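Local coordinates for protein caspase-1 subunit p19/18 (Spodoptera frugiperda, PDB 1M72) that is a cysteine endopeptidase of the caspase family that probably works in the activation cascade of caspases responsible for the execution of apoptosis, at residues C[34-39]-C[73-78]; C[82-87]-C[123-128]; C[25-30]-C[140-145]; C[183-188]-C[253-258]. All coordinates share one frame; numbering follows the deposited sequence.

Contact 1 (C[34-39]-C[73-78]); sequences MAIIFN and TVFPNL
The rings of Phe38 and Phe75 lie side by side, with planes 18° apart. They are slid past each other and barely overlap, so this is not a face-to-face stack. Each ring has a methyl at its edge, near its own plane. Leu78 CD1 sits 4.0 Å from Phe38 CE2. Ile36 CG2 comes tighter, 3.4 Å from Phe75 CD1.

The segments lie on neighbouring parallel strands of the caspase fold. Helix 54-67 connects them, which makes a beta-alpha-beta crossover. Strand 70-76 is the outermost strand on its side of the central sheet within this chain. Ile36, Phe38, Thr73 and Phe75 share one face, which helix 80-92 covers. The ring of Phe86 from that helix meets Phe75. Ile37, Asn39, Val74 and Pro76 occupy the other face, where helix 54-67 packs. Both phenylalanines keep CG beside the backbone N (chi1 -63° in Phe38, -72° in Phe75), and their side chains run the same way.

Five backbone bonds join the segments. Thr73 N gives to Ala35 O, and Thr73 O receives Ile37 N at 2.8 Å. Phe75 N is 2.6 Å from Ile37 O. Asn39 N to Phe75 O is longer, at 3.2 Å, and its donor stands above the carbonyl plane. Beyond the strand, Asn77 OD1 accepts from the backbone N of Glu41 and His42. Asn77 N closes the pairing on Asn39 O at 2.8 Å.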
# COMPACT_ATOMS: atom_id res chain seq x y z
N MET C 34 -4.53 -12.16 -18.58
CA MET C 34 -3.13 -12.09 -18.97
C MET C 34 -2.21 -11.78 -17.79
O MET C 34 -2.56 -11.01 -16.89
CB MET C 34 -2.96 -10.99 -20.01
CG MET C 34 -3.68 -11.27 -21.32
SD MET C 34 -3.56 -9.93 -22.51
CE MET C 34 -1.72 -9.75 -22.68
N ALA C 35 -1.04 -12.41 -17.82
CA ALA C 35 0.03 -12.19 -16.84
C ALA C 35 1.27 -11.87 -17.70
O ALA C 35 1.80 -12.73 -18.42
CB ALA C 35 0.28 -13.45 -16.02
N ILE C 36 1.73 -10.62 -17.66
CA ILE C 36 2.90 -10.23 -18.45
C ILE C 36 4.12 -10.13 -17.55
O ILE C 36 4.10 -9.39 -16.57
CB ILE C 36 2.77 -8.83 -19.08
CG1 ILE C 36 1.48 -8.66 -19.82
CG2 ILE C 36 3.94 -8.61 -20.01
CD1 ILE C 36 1.38 -7.22 -20.35
N ILE C 37 5.18 -10.84 -17.89
CA ILE C 37 6.39 -10.76 -17.09
C ILE C 37 7.52 -10.08 -17.89
O ILE C 37 7.90 -10.53 -18.97
CB ILE C 37 6.82 -12.17 -16.63
CG1 ILE C 37 5.69 -12.79 -15.77
CG2 ILE C 37 8.12 -12.08 -15.84
CD1 ILE C 37 5.89 -14.31 -15.40
N PHE C 38 8.03 -8.97 -17.40
CA PHE C 38 9.15 -8.34 -18.08
C PHE C 38 10.33 -8.70 -17.23
O PHE C 38 10.55 -8.14 -16.17
CB PHE C 38 9.00 -6.83 -18.15
CG PHE C 38 7.83 -6.40 -18.95
CD1 PHE C 38 6.60 -6.19 -18.34
CD2 PHE C 38 7.95 -6.23 -20.33
CE1 PHE C 38 5.47 -5.81 -19.08
CE2 PHE C 38 6.84 -5.84 -21.10
CZ PHE C 38 5.58 -5.63 -20.48
N ASN C 39 11.10 -9.65 -17.74
CA ASN C 39 12.28 -10.18 -17.07
C ASN C 39 13.54 -9.60 -17.69
O ASN C 39 13.76 -9.77 -18.91
CB ASN C 39 12.28 -11.69 -17.21
CG ASN C 39 13.38 -12.33 -16.46
OD1 ASN C 39 14.00 -13.25 -16.94
ND2 ASN C 39 13.63 -11.83 -15.27
N THR C 73 2.88 -14.48 -20.50
CA THR C 73 3.81 -14.09 -21.55
C THR C 73 5.04 -13.47 -20.87
O THR C 73 4.93 -12.48 -20.13
CB THR C 73 3.22 -13.07 -22.52
OG1 THR C 73 2.06 -13.62 -23.14
CG2 THR C 73 4.21 -12.75 -23.61
N VAL C 74 6.22 -14.05 -21.11
CA VAL C 74 7.47 -13.55 -20.55
C VAL C 74 8.21 -12.73 -21.63
O VAL C 74 8.48 -13.25 -22.70
CB VAL C 74 8.40 -14.70 -20.15
CG1 VAL C 74 9.74 -14.14 -19.66
CG2 VAL C 74 7.73 -15.56 -19.11
N PHE C 75 8.54 -11.47 -21.36
CA PHE C 75 9.26 -10.62 -22.31
C PHE C 75 10.66 -10.44 -21.81
O PHE C 75 10.90 -9.63 -20.89
CB PHE C 75 8.59 -9.26 -22.45
CG PHE C 75 7.32 -9.31 -23.19
CD1 PHE C 75 6.11 -9.28 -22.51
CD2 PHE C 75 7.32 -9.40 -24.58
CE1 PHE C 75 4.89 -9.33 -23.21
CE2 PHE C 75 6.13 -9.45 -25.28
CZ PHE C 75 4.90 -9.42 -24.60
N PRO C 76 11.61 -11.17 -22.41
CA PRO C 76 13.00 -11.07 -21.97
C PRO C 76 13.77 -9.88 -22.52
O PRO C 76 13.81 -9.65 -23.74
CB PRO C 76 13.59 -12.42 -22.40
CG PRO C 76 12.91 -12.65 -23.73
CD PRO C 76 11.46 -12.18 -23.49
N ASN C 77 14.33 -9.10 -21.59
CA ASN C 77 15.17 -7.94 -21.90
C ASN C 77 14.76 -6.92 -22.94
O ASN C 77 15.55 -6.60 -23.82
CB ASN C 77 16.57 -8.46 -22.26
CG ASN C 77 17.14 -9.29 -21.15
OD1 ASN C 77 17.25 -8.82 -20.01
ND2 ASN C 77 17.46 -10.54 -21.45
N LEU C 78 13.57 -6.36 -22.80
CA LEU C 78 13.12 -5.39 -23.76
C LEU C 78 13.69 -3.99 -23.47
O LEU C 78 14.11 -3.70 -22.35
CB LEU C 78 11.59 -5.35 -23.76
CG LEU C 78 10.70 -6.55 -24.15
CD1 LEU C 78 9.24 -6.04 -24.26
CD2 LEU C 78 11.14 -7.16 -25.53

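Contact 2 (C[82-87]-C[123-128]); sequences EINKFI and PDNLWY
Ile87 meets Leu126 where helix 80-92 of the caspase fold packs beside the short, weakly bonded helix 125-128. The CB of Ile87 already points at the other segment, and its two branches then part. CG2 lies 4.1 Å from the backbone oxygen Leu126 O. CG1 is beside the backbone N (chi1 -77°), and the chain folds again at chi2 (-78°). This brings the terminal CD1 to 3.9 Å from Leu126 O. The same CD1 also touches the leucine side chain, at 4.2 Å from Leu126 CD2. Around this side chain, Phe38 of the central sheet and Tyr129 add further cover.

Leu126 starts out differently. Its CB points away from helix 80-92, but its end turns back. CD2 thereby serves two isoleucines one helical turn apart, and Ile83 CG2 lies 4.3 Å from it. Leu114 packs on Leu126 as well.

The side chains that meet at the centre are apolar, though Ile87 also lies against a backbone oxygen. The short helix is tied to the residues before it, by Leu126 N to Pro123 O at 2.8 Å and by Tyr128 N to Asp124 O. Trp127, next to Leu126 in the same helix, packs on strand 182-186, so the helix bridges from helix 80-92 to that strand. At the margin two amides approach without bonding. Asn84 OD1 is taken by Gln88 NE2, and Asn84 ND2 stays 4.4 Å from Asn125 OD1.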
# COMPACT_ATOMS: atom_id res chain seq x y z
N GLU C 82 9.87 -0.81 -26.04
CA GLU C 82 9.26 -2.09 -26.29
C GLU C 82 8.30 -2.42 -25.17
O GLU C 82 7.19 -2.88 -25.43
CB GLU C 82 10.32 -3.17 -26.39
CG GLU C 82 11.40 -2.86 -27.39
CD GLU C 82 12.26 -4.07 -27.72
OE1 GLU C 82 12.01 -4.67 -28.78
OE2 GLU C 82 13.16 -4.45 -26.93
N ILE C 83 8.72 -2.20 -23.94
CA ILE C 83 7.86 -2.45 -22.80
C ILE C 83 6.63 -1.52 -22.95
O ILE C 83 5.47 -1.96 -22.87
CB ILE C 83 8.59 -2.11 -21.48
CG1 ILE C 83 9.75 -3.08 -21.28
CG2 ILE C 83 7.60 -2.12 -20.31
CD1 ILE C 83 10.66 -2.73 -20.10
N ASN C 84 6.89 -0.24 -23.20
CA ASN C 84 5.81 0.69 -23.33
C ASN C 84 4.82 0.31 -24.41
O ASN C 84 3.61 0.48 -24.23
CB ASN C 84 6.32 2.09 -23.58
CG ASN C 84 5.20 3.09 -23.50
OD1 ASN C 84 4.19 2.94 -24.17
ND2 ASN C 84 5.37 4.13 -22.67
N LYS C 85 5.33 -0.21 -25.51
CA LYS C 85 4.48 -0.61 -26.63
C LYS C 85 3.57 -1.79 -26.27
O LYS C 85 2.37 -1.74 -26.48
CB LYS C 85 5.37 -0.94 -27.84
CG LYS C 85 4.98 -2.14 -28.67
CD LYS C 85 6.25 -2.85 -29.15
CE LYS C 85 5.98 -3.88 -30.25
NZ LYS C 85 4.95 -4.88 -29.83
N PHE C 86 4.16 -2.86 -25.74
CA PHE C 86 3.38 -4.02 -25.34
C PHE C 86 2.37 -3.68 -24.24
O PHE C 86 1.30 -4.26 -24.19
CB PHE C 86 4.31 -5.14 -24.89
CG PHE C 86 5.01 -5.84 -26.03
CD1 PHE C 86 4.28 -6.59 -26.97
CD2 PHE C 86 6.41 -5.79 -26.16
CE1 PHE C 86 4.94 -7.27 -28.02
CE2 PHE C 86 7.07 -6.46 -27.21
CZ PHE C 86 6.34 -7.20 -28.13
N ILE C 87 2.70 -2.73 -23.37
CA ILE C 87 1.82 -2.31 -22.30
C ILE C 87 0.60 -1.65 -22.93
O ILE C 87 -0.53 -1.96 -22.58
CB ILE C 87 2.54 -1.32 -21.35
CG1 ILE C 87 3.49 -2.10 -20.42
CG2 ILE C 87 1.54 -0.51 -20.53
CD1 ILE C 87 2.78 -2.77 -19.29
N PRO C 123 8.06 3.90 -12.93
CA PRO C 123 7.24 2.73 -12.59
C PRO C 123 5.74 2.97 -12.93
O PRO C 123 5.06 2.06 -13.41
CB PRO C 123 7.45 2.58 -11.08
CG PRO C 123 8.75 3.26 -10.84
CD PRO C 123 8.78 4.41 -11.76
N ASP C 124 5.26 4.20 -12.67
CA ASP C 124 3.87 4.62 -12.94
C ASP C 124 3.46 4.30 -14.38
O ASP C 124 2.27 4.14 -14.69
CB ASP C 124 3.68 6.12 -12.70
CG ASP C 124 3.88 6.50 -11.24
OD1 ASP C 124 2.94 7.09 -10.66
OD2 ASP C 124 4.98 6.18 -10.68
N ASN C 125 4.45 4.23 -15.25
CA ASN C 125 4.15 3.89 -16.61
C ASN C 125 3.50 2.54 -16.75
O ASN C 125 2.75 2.34 -17.68
CB ASN C 125 5.41 3.86 -17.46
CG ASN C 125 5.98 5.24 -17.73
OD1 ASN C 125 6.76 5.37 -18.66
ND2 ASN C 125 5.65 6.23 -16.92
N LEU C 126 3.80 1.59 -15.84
CA LEU C 126 3.24 0.24 -15.94
C LEU C 126 1.70 0.15 -15.78
O LEU C 126 1.04 -0.61 -16.49
CB LEU C 126 3.94 -0.70 -14.93
CG LEU C 126 5.44 -0.81 -15.21
CD1 LEU C 126 6.14 -1.23 -13.93
CD2 LEU C 126 5.72 -1.77 -16.47
N TRP C 127 1.14 0.95 -14.87
CA TRP C 127 -0.27 0.96 -14.60
C TRP C 127 -1.07 2.15 -15.17
O TRP C 127 -2.32 2.12 -15.21
CB TRP C 127 -0.48 0.84 -13.08
CG TRP C 127 0.28 1.82 -12.22
CD1 TRP C 127 -0.09 3.11 -11.90
CD2 TRP C 127 1.51 1.57 -11.49
NE1 TRP C 127 0.83 3.65 -11.01
CE2 TRP C 127 1.81 2.73 -10.76
CE3 TRP C 127 2.37 0.46 -11.39
CZ2 TRP C 127 2.95 2.83 -9.93
CZ3 TRP C 127 3.50 0.56 -10.56
CH2 TRP C 127 3.78 1.74 -9.84
N TYR C 128 -0.35 3.17 -15.67
CA TYR C 128 -0.97 4.36 -16.23
C TYR C 128 -2.09 4.06 -17.23
O TYR C 128 -3.19 4.64 -17.13
CB TYR C 128 0.09 5.23 -16.91
CG TYR C 128 -0.46 6.40 -17.70
CD1 TYR C 128 -0.95 7.56 -17.05
CD2 TYR C 128 -0.53 6.35 -19.10
CE1 TYR C 128 -1.49 8.65 -17.80
CE2 TYR C 128 -1.05 7.41 -19.85
CZ TYR C 128 -1.53 8.54 -19.20
OH TYR C 128 -2.04 9.55 -19.95

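Contact 3 (C[25-30]-C[140-145]); sequences YNMNHK and GKPKLF. With EDO (1,2-ethanediol), chain H.
Tyr25 OH is gripped by several groups while its ring packs on Pro142. It is hydrogen-bonded to Asp181 OD1 and to the backbone N of Thr260, with a weak bond to the N of Arg261. These partners fix the far end of the ring.

Pro142 CD lies over one ring face in a CH-pi contact. It is 3.9 Å from the centroid of the Tyr25 ring and 22° off the ring normal. Tyr25 and Pro142 run antiparallel as they pass. At the ring edge, Gly140 O comes within 3.5 Å of Tyr25 CD1. Met27 adds a looser touch, with SD 4.2 Å from Pro142 CG.

His29 and Lys141 reach toward each other. The lysine chain is extended beyond CG, which carries CE to 3.4 Å from His29 CE1. Its charged end goes on to other partners. Lys141 NZ bonds to the backbone oxygens of Ala98 and Thr137, and weakly to that of Ser96.

A 1,2-ethanediol, probably from the crystallisation liquor, sits between the segments. Its O1 donates to Gly140 O at 2.8 Å. Within 140-145, Lys143 NZ lies in the carbonyl plane of Lys141 O at 2.8 Å, and it also binds Leu138 O.

Residues 25-30 form an irregular loop. Asn26 OD1 accepts from Asn28 N at 2.6 Å, which forms an Asx turn. The contact is remote from the probable catalytic residues. It joins the N-terminal lead into strand 31-39 to residues 140-142, which lead into strand 143-148, a parallel strand in the middle of the caspase alpha/beta sheet.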
# COMPACT_ATOMS: atom_id res chain seq x y z
N TYR C 25 -14.34 -9.87 -5.66
CA TYR C 25 -14.31 -9.57 -7.10
C TYR C 25 -14.85 -10.82 -7.77
O TYR C 25 -14.70 -11.92 -7.23
CB TYR C 25 -12.90 -9.37 -7.62
CG TYR C 25 -12.28 -8.07 -7.24
CD1 TYR C 25 -12.74 -6.88 -7.82
CD2 TYR C 25 -11.24 -8.01 -6.29
CE1 TYR C 25 -12.20 -5.65 -7.47
CE2 TYR C 25 -10.66 -6.77 -5.93
CZ TYR C 25 -11.15 -5.60 -6.51
OH TYR C 25 -10.66 -4.39 -6.13
N ASN C 26 -15.43 -10.67 -8.95
CA ASN C 26 -15.95 -11.82 -9.69
C ASN C 26 -14.79 -12.43 -10.45
O ASN C 26 -14.34 -11.90 -11.45
CB ASN C 26 -17.07 -11.38 -10.66
CG ASN C 26 -17.38 -12.43 -11.77
OD1 ASN C 26 -16.89 -13.56 -11.74
ND2 ASN C 26 -18.19 -12.04 -12.76
N MET C 27 -14.31 -13.56 -9.95
CA MET C 27 -13.22 -14.26 -10.60
C MET C 27 -13.80 -15.48 -11.30
O MET C 27 -13.15 -16.53 -11.34
CB MET C 27 -12.18 -14.72 -9.58
CG MET C 27 -11.64 -13.62 -8.75
SD MET C 27 -10.85 -12.32 -9.74
CE MET C 27 -9.36 -13.22 -10.15
N ASN C 28 -15.00 -15.37 -11.85
CA ASN C 28 -15.59 -16.50 -12.52
C ASN C 28 -15.85 -16.21 -14.00
O ASN C 28 -16.86 -16.64 -14.55
CB ASN C 28 -16.90 -16.93 -11.82
CG ASN C 28 -17.47 -18.26 -12.36
OD1 ASN C 28 -16.71 -19.19 -12.68
ND2 ASN C 28 -18.80 -18.35 -12.45
N HIS C 29 -14.94 -15.45 -14.62
CA HIS C 29 -15.03 -15.13 -16.05
C HIS C 29 -14.48 -16.34 -16.82
O HIS C 29 -13.92 -17.25 -16.22
CB HIS C 29 -14.20 -13.89 -16.42
CG HIS C 29 -14.74 -12.61 -15.87
ND1 HIS C 29 -15.39 -11.68 -16.65
CD2 HIS C 29 -14.73 -12.10 -14.61
CE1 HIS C 29 -15.75 -10.64 -15.91
NE2 HIS C 29 -15.36 -10.87 -14.66
N LYS C 30 -14.65 -16.34 -18.13
CA LYS C 30 -14.15 -17.44 -18.95
C LYS C 30 -12.64 -17.60 -18.73
O LYS C 30 -12.15 -18.71 -18.53
CB LYS C 30 -14.44 -17.14 -20.43
CG LYS C 30 -13.92 -18.18 -21.40
CD LYS C 30 -14.15 -17.81 -22.89
CE LYS C 30 -13.97 -19.08 -23.73
NZ LYS C 30 -13.98 -18.82 -25.20
N GLY C 140 -13.64 -2.35 -12.92
CA GLY C 140 -14.27 -3.06 -11.83
C GLY C 140 -13.55 -4.35 -11.51
O GLY C 140 -13.95 -5.11 -10.62
N LYS C 141 -12.49 -4.61 -12.27
CA LYS C 141 -11.69 -5.82 -12.10
C LYS C 141 -10.29 -5.53 -11.51
O LYS C 141 -9.71 -4.48 -11.74
CB LYS C 141 -11.55 -6.53 -13.43
CG LYS C 141 -12.89 -6.90 -14.02
CD LYS C 141 -12.63 -7.59 -15.35
CE LYS C 141 -13.89 -7.85 -16.13
NZ LYS C 141 -13.46 -8.32 -17.47
N PRO C 142 -9.72 -6.49 -10.77
CA PRO C 142 -8.40 -6.27 -10.19
C PRO C 142 -7.24 -6.22 -11.20
O PRO C 142 -7.13 -7.07 -12.08
CB PRO C 142 -8.26 -7.42 -9.18
CG PRO C 142 -9.03 -8.50 -9.79
CD PRO C 142 -10.27 -7.80 -10.37
N LYS C 143 -6.39 -5.20 -11.05
CA LYS C 143 -5.22 -5.01 -11.90
C LYS C 143 -4.01 -5.08 -10.95
O LYS C 143 -3.78 -4.21 -10.12
CB LYS C 143 -5.35 -3.64 -12.62
CG LYS C 143 -6.61 -3.61 -13.50
CD LYS C 143 -7.04 -2.22 -13.90
CE LYS C 143 -7.95 -1.58 -12.85
NZ LYS C 143 -9.38 -2.02 -13.02
N LEU C 144 -3.25 -6.17 -11.09
CA LEU C 144 -2.10 -6.48 -10.25
C LEU C 144 -0.70 -6.17 -10.83
O LEU C 144 -0.38 -6.50 -11.98
CB LEU C 144 -2.18 -7.95 -9.83
CG LEU C 144 -3.61 -8.47 -9.59
CD1 LEU C 144 -3.61 -9.97 -9.33
CD2 LEU C 144 -4.24 -7.76 -8.41
N PHE C 145 0.13 -5.58 -9.98
CA PHE C 145 1.48 -5.23 -10.39
C PHE C 145 2.50 -5.70 -9.38
O PHE C 145 2.39 -5.38 -8.19
CB PHE C 145 1.57 -3.72 -10.62
CG PHE C 145 0.66 -3.23 -11.71
CD1 PHE C 145 -0.70 -3.04 -11.47
CD2 PHE C 145 1.13 -3.11 -13.02
CE1 PHE C 145 -1.59 -2.74 -12.49
CE2 PHE C 145 0.26 -2.81 -14.06
CZ PHE C 145 -1.11 -2.63 -13.81
C1 EDO H . -14.95 -8.50 -11.07
O1 EDO H . -15.13 -7.53 -10.05
C2 EDO H . -13.61 -9.17 -10.91
O2 EDO H . -13.20 -9.59 -12.19

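Contact 4 (C[183-188]-C[253-258]); sequences LIAFST and PCITSM. With EDO (1,2-ethanediol), chain J.
Backbone bonds come first: Ile184 and Thr256 face each other as a hydrogen-bonded antiparallel pair. Ile184 N to Thr256 O is 2.6 Å and almost straight. In the return bond, Thr256 N lies above the carbonyl plane of Ile184 O. Phe186 and Cys254 form the second such pair, with Cys254 N 2.8 Å from Phe186 O. Leu183 with Ser257 and Ala185 with Ile255 are non-hydrogen-bonded pairs. Past the strands, Pro253 CA makes a CA-H...O contact of 3.2 Å with Ser187 O.

One water extends the polar network. It donates to Ile184 O and to Cys254 O, and it lies 2.5 Å from Thr256 OG1. The threonine hydroxyl is beside its own backbone N (chi1 -57°), on the side of the sheet where the water sits.

Apolar contacts line both faces. On one, Leu183 CD1 is 3.9 Å from Ile255 CG2, and Ala185 CB is 3.9 Å from Ile255 CD1. Helices 203-215 and 221-235 cover this face. On the other, Ile184 CD1 reaches Met258 CE at 4.2 Å.

Thr188 follows the strand, its side chain about 6 Å from that of Cys150, a probable catalytic residue. Residues 255-257 pair antiparallel with a strand of the second subunit. The central sheet thus runs on across the interface, the continuous sheet characteristic of the caspase dimer.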
# COMPACT_ATOMS: atom_id res chain seq x y z
N LEU C 183 -3.56 -3.05 -7.32
CA LEU C 183 -2.77 -3.61 -6.26
C LEU C 183 -1.35 -3.50 -6.80
O LEU C 183 -1.03 -4.04 -7.86
CB LEU C 183 -3.10 -5.07 -6.02
CG LEU C 183 -2.20 -5.75 -4.96
CD1 LEU C 183 -2.37 -5.04 -3.66
CD2 LEU C 183 -2.60 -7.23 -4.84
N ILE C 184 -0.49 -2.80 -6.07
CA ILE C 184 0.86 -2.60 -6.52
C ILE C 184 1.81 -3.02 -5.43
O ILE C 184 1.98 -2.32 -4.39
CB ILE C 184 1.13 -1.09 -6.93
CG1 ILE C 184 0.18 -0.68 -8.05
CG2 ILE C 184 2.61 -0.92 -7.39
CD1 ILE C 184 0.25 0.83 -8.42
N ALA C 185 2.45 -4.16 -5.71
CA ALA C 185 3.40 -4.76 -4.79
C ALA C 185 4.88 -4.62 -5.17
O ALA C 185 5.34 -5.19 -6.16
CB ALA C 185 3.08 -6.20 -4.60
N PHE C 186 5.59 -3.86 -4.34
CA PHE C 186 7.03 -3.67 -4.50
C PHE C 186 7.75 -4.59 -3.51
O PHE C 186 7.33 -4.77 -2.36
CB PHE C 186 7.44 -2.20 -4.24
CG PHE C 186 7.47 -1.32 -5.50
CD1 PHE C 186 6.33 -0.63 -5.92
CD2 PHE C 186 8.66 -1.13 -6.21
CE1 PHE C 186 6.37 0.25 -7.02
CE2 PHE C 186 8.72 -0.25 -7.32
CZ PHE C 186 7.58 0.44 -7.72
N SER C 187 8.82 -5.20 -3.99
CA SER C 187 9.67 -6.09 -3.22
C SER C 187 10.24 -5.39 -2.00
O SER C 187 10.61 -6.02 -1.02
CB SER C 187 10.86 -6.56 -4.08
OG SER C 187 11.66 -5.46 -4.54
N THR C 188 10.31 -4.07 -2.06
CA THR C 188 10.91 -3.31 -0.98
C THR C 188 10.25 -1.95 -0.79
O THR C 188 9.45 -1.46 -1.63
CB THR C 188 12.45 -3.15 -1.24
OG1 THR C 188 13.11 -2.76 -0.04
CG2 THR C 188 12.71 -2.05 -2.32
N PRO C 253 8.69 -6.14 2.07
CA PRO C 253 8.00 -5.64 0.86
C PRO C 253 7.08 -4.47 1.23
O PRO C 253 6.83 -4.20 2.42
CB PRO C 253 7.18 -6.85 0.37
CG PRO C 253 7.82 -8.06 1.09
CD PRO C 253 8.21 -7.48 2.45
N CYS C 254 6.58 -3.78 0.19
CA CYS C 254 5.68 -2.63 0.32
C CYS C 254 4.47 -2.91 -0.61
O CYS C 254 4.57 -2.94 -1.84
CB CYS C 254 6.43 -1.35 -0.09
SG CYS C 254 5.50 0.18 0.29
N ILE C 255 3.32 -3.15 0.01
CA ILE C 255 2.11 -3.52 -0.71
C ILE C 255 1.20 -2.34 -0.73
O ILE C 255 0.75 -1.89 0.33
CB ILE C 255 1.35 -4.65 0.07
CG1 ILE C 255 2.31 -5.77 0.47
CG2 ILE C 255 0.27 -5.20 -0.78
CD1 ILE C 255 3.14 -6.31 -0.72
N THR C 256 0.90 -1.86 -1.94
CA THR C 256 0.02 -0.70 -2.10
C THR C 256 -1.29 -1.16 -2.71
O THR C 256 -1.32 -1.71 -3.81
CB THR C 256 0.67 0.41 -2.99
OG1 THR C 256 1.93 0.80 -2.42
CG2 THR C 256 -0.23 1.66 -3.08
N SER C 257 -2.37 -0.93 -1.99
CA SER C 257 -3.65 -1.38 -2.46
C SER C 257 -4.73 -0.32 -2.54
O SER C 257 -4.90 0.51 -1.61
CB SER C 257 -4.14 -2.55 -1.56
OG SER C 257 -5.53 -2.81 -1.65
N MET C 258 -5.40 -0.34 -3.71
CA MET C 258 -6.55 0.49 -4.03
C MET C 258 -7.74 -0.49 -4.23
O MET C 258 -8.78 -0.08 -4.75
CB MET C 258 -6.36 1.26 -5.34
CG MET C 258 -5.61 2.57 -5.21
SD MET C 258 -3.89 2.43 -4.74
CE MET C 258 -3.14 1.65 -6.05
C1 EDO J . 13.73 -3.11 3.09
O1 EDO J . 12.46 -2.90 2.42
C2 EDO J . 13.51 -2.99 4.56
O2 EDO J . 13.26 -1.64 4.85
O HOH W 1 4.04 -0.40 -3.07

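Overall arrangement
After a short N-terminal strand, the chain reaches 25-30, the first half of contact 3, and passes straight into strand 31-39. Contact 1 closes after helix 54-67 and pairs that strand with strand 70-76. Helix 80-92 follows and opens contact 2, which residues 123-128 close. Contacts 1 and 2 are in series, and both nest inside the long loop that contact 3 closes at 140-145. Contact 4 comes later. Its strand 182-186 lies next to strand 143-148, where Phe145 makes backbone hydrogen bonds to Leu183 and Ala185. Contacts 1 and 4 lie at the two ends of this chain's sheet, which continues into the second subunit at contact 4. Contact 3 reaches its middle, and contact 2 packs helices over it.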